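PDB 3JRT: integron cassette protein Vpc_cass2 from Vibrio paracholerae, which is of unknown function but forms an all-helical, probably dimeric fold encoded by a mobile integron gene cassette. Local coordinates for residues L73-I78 with K121-H126. Numbering follows the deposited sequence.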
loop_
_atom_site.group_PDB
_atom_site.type_symbol
_atom_site.label_atom_id
_atom_site.label_comp_id
_atom_site.label_asym_id
_atom_site.label_seq_id
_atom_site.Cartn_x
_atom_site.Cartn_y
_atom_site.Cartn_z
ATOM N N LEU A 73 1.071 -6.702 0.750
ATOM C CA LEU A 73 0.151 -5.649 1.173
ATOM C C LEU A 73 0.727 -4.889 2.355
ATOM O O LEU A 73 0.788 -3.667 2.335
ATOM C CB LEU A 73 -1.237 -6.209 1.539
ATOM C CG LEU A 73 -2.228 -5.195 2.140
ATOM C CD1 LEU A 73 -2.555 -4.116 1.112
ATOM C CD2 LEU A 73 -3.521 -5.860 2.591
ATOM N N CYS A 74 1.141 -5.615 3.393
ATOM C CA CYS A 74 1.570 -4.964 4.630
ATOM C C CYS A 74 2.982 -4.395 4.532
ATOM O O CYS A 74 3.269 -3.268 4.965
ATOM C CB CYS A 74 1.436 -5.917 5.818
ATOM S SG CYS A 74 -0.281 -6.455 6.091
ATOM N N VAL A 75 3.870 -5.161 3.929
ATOM C CA VAL A 75 5.230 -4.695 3.765
ATOM C C VAL A 75 5.326 -3.424 2.890
ATOM O O VAL A 75 6.034 -2.479 3.243
ATOM C CB VAL A 75 6.118 -5.834 3.243
ATOM C CG1 VAL A 75 7.438 -5.303 2.658
ATOM C CG2 VAL A 75 6.338 -6.860 4.367
ATOM N N TYR A 76 4.635 -3.398 1.755
ATOM C CA TYR A 76 4.643 -2.196 0.921
ATOM C C TYR A 76 4.206 -0.967 1.726
ATOM O O TYR A 76 4.770 0.120 1.610
ATOM C CB TYR A 76 3.759 -2.372 -0.318
ATOM C CG TYR A 76 4.391 -3.261 -1.381
ATOM C CD1 TYR A 76 5.744 -3.519 -1.365
ATOM C CD2 TYR A 76 3.631 -3.821 -2.410
ATOM C CE1 TYR A 76 6.342 -4.321 -2.329
ATOM C CE2 TYR A 76 4.214 -4.636 -3.379
ATOM C CZ TYR A 76 5.579 -4.878 -3.324
ATOM O OH TYR A 76 6.196 -5.655 -4.268
ATOM N N SER A 77 3.212 -1.146 2.576
ATOM C CA SER A 77 2.716 -0.017 3.321
ATOM C C SER A 77 3.789 0.423 4.337
ATOM O O SER A 77 4.095 1.610 4.479
ATOM C CB SER A 77 1.396 -0.380 4.013
ATOM O OG SER A 77 0.937 0.707 4.787
ATOM N N ILE A 78 4.343 -0.539 5.061
ATOM C CA ILE A 78 5.461 -0.248 5.968
ATOM C C ILE A 78 6.621 0.480 5.266
ATOM O O ILE A 78 7.119 1.481 5.770
ATOM C CB ILE A 78 5.957 -1.532 6.640
ATOM C CG1 ILE A 78 4.887 -2.034 7.624
ATOM C CG2 ILE A 78 7.326 -1.317 7.309
ATOM C CD1 ILE A 78 5.130 -3.471 8.081
ATOM N N LYS A 121 13.995 1.021 0.890
ATOM C CA LYS A 121 13.905 1.936 -0.236
ATOM C C LYS A 121 13.689 1.156 -1.522
ATOM O O LYS A 121 12.857 1.531 -2.348
ATOM C CB LYS A 121 15.177 2.777 -0.323
ATOM C CG LYS A 121 15.050 4.075 -1.088
ATOM C CD LYS A 121 16.370 4.857 -1.020
ATOM C CE LYS A 121 16.225 6.280 -1.540
ATOM N NZ LYS A 121 17.432 7.103 -1.240
ATOM N N LYS A 122 14.427 0.065 -1.690
ATOM C CA LYS A 122 14.285 -0.773 -2.880
ATOM C C LYS A 122 12.849 -1.261 -3.053
ATOM O O LYS A 122 12.291 -1.194 -4.141
ATOM C CB LYS A 122 15.223 -1.977 -2.822
ATOM C CG LYS A 122 16.695 -1.648 -2.856
ATOM C CD LYS A 122 17.527 -2.920 -3.146
ATOM C CE LYS A 122 18.980 -2.727 -2.768
ATOM N NZ LYS A 122 19.828 -3.933 -3.078
ATOM N N LEU A 123 12.255 -1.765 -1.978
ATOM C CA LEU A 123 10.871 -2.229 -2.040
ATOM C C LEU A 123 9.897 -1.079 -2.310
ATOM O O LEU A 123 9.009 -1.189 -3.161
ATOM C CB LEU A 123 10.499 -3.004 -0.764
ATOM C CG LEU A 123 11.180 -4.381 -0.676
ATOM C CD1 LEU A 123 11.324 -4.888 0.758
ATOM C CD2 LEU A 123 10.414 -5.391 -1.507
ATOM N N ARG A 124 10.069 0.028 -1.597
ATOM C CA ARG A 124 9.227 1.198 -1.820
ATOM C C ARG A 124 9.235 1.587 -3.299
ATOM O O ARG A 124 8.178 1.708 -3.953
ATOM C CB ARG A 124 9.704 2.373 -0.961
ATOM C CG ARG A 124 8.671 3.521 -0.817
ATOM C CD ARG A 124 8.622 4.393 -2.059
ATOM N NE ARG A 124 9.938 4.944 -2.383
ATOM C CZ ARG A 124 10.442 6.048 -1.834
ATOM N NH1 ARG A 124 9.742 6.721 -0.925
ATOM N NH2 ARG A 124 11.647 6.484 -2.183
ATOM N N ASN A 125 10.441 1.775 -3.818
ATOM C CA ASN A 125 10.635 2.202 -5.198
ATOM C C ASN A 125 9.952 1.310 -6.221
ATOM O O ASN A 125 9.317 1.799 -7.158
ATOM C CB ASN A 125 12.123 2.327 -5.499
ATOM C CG ASN A 125 12.728 3.552 -4.860
ATOM O OD1 ASN A 125 12.001 4.465 -4.460
ATOM N ND2 ASN A 125 14.061 3.591 -4.759
ATOM N N HIS A 126 10.074 0.002 -6.035
ATOM C CA HIS A 126 9.449 -0.938 -6.948
ATOM C C HIS A 126 7.944 -0.814 -6.884
ATOM O O HIS A 126 7.267 -0.707 -7.908
ATOM C CB HIS A 126 9.846 -2.358 -6.586
ATOM C CG HIS A 126 8.905 -3.400 -7.104
ATOM N ND1 HIS A 126 8.871 -3.780 -8.428
ATOM C CD2 HIS A 126 7.976 -4.154 -6.470
ATOM C CE1 HIS A 126 7.956 -4.721 -8.590
ATOM N NE2 HIS A 126 7.408 -4.974 -7.416
#
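Helix 64-91 and the short helix 118-128 run nearly perpendicular where residues 73-78 meet 121-126, their local axes 9.2 Å apart at an angle of 105° and closest in backbone at Tyr76 and Arg124, whose CA atoms are 6.3 Å apart. Leu123 directs its CB toward 73-78 and divides its two methyls between neighbouring side chains: CD1 lies 4.3 Å from Val75 CG1, while CD2 comes equally close to Tyr76 CE1. The Tyr76 ring runs past Leu123 toward His126, one turn of helix further on. With CG anti to the carbonyl carbon (chi1 -75°), the phenol reaches across to the short helix, and its OH arrives at the edge of the imidazole, near the ring plane, 3.2 Å from His126 CD2. The two segments bury 176 Å² in all, both sides summed, where two steeply crossed helices of this all-helical fold meet, joined through an intervening, largely helical segment. A third helix, 140-151, closes over the same patch, Val143 touching both Tyr76 and His126, while Tyr137, just before that helix, meets the imidazole ring with its own. Arg124, by contrast, directs its CB away from 73-78 and extends outward from its helix, the guanidinium turning to the neighbouring Asn125. NE and NH2 both donate to Asn125 OD1, at 3.0 and 3.1 Å, from one face of the amide, a side-on grip that should restrict rotation of the guanidinium; the Arg124 side chain also touches Val79 and Ile80, further along helix 64-91. Around Leu73 and Ser77, the longer helix packs against Ser77 and Leu73 of the second subunit.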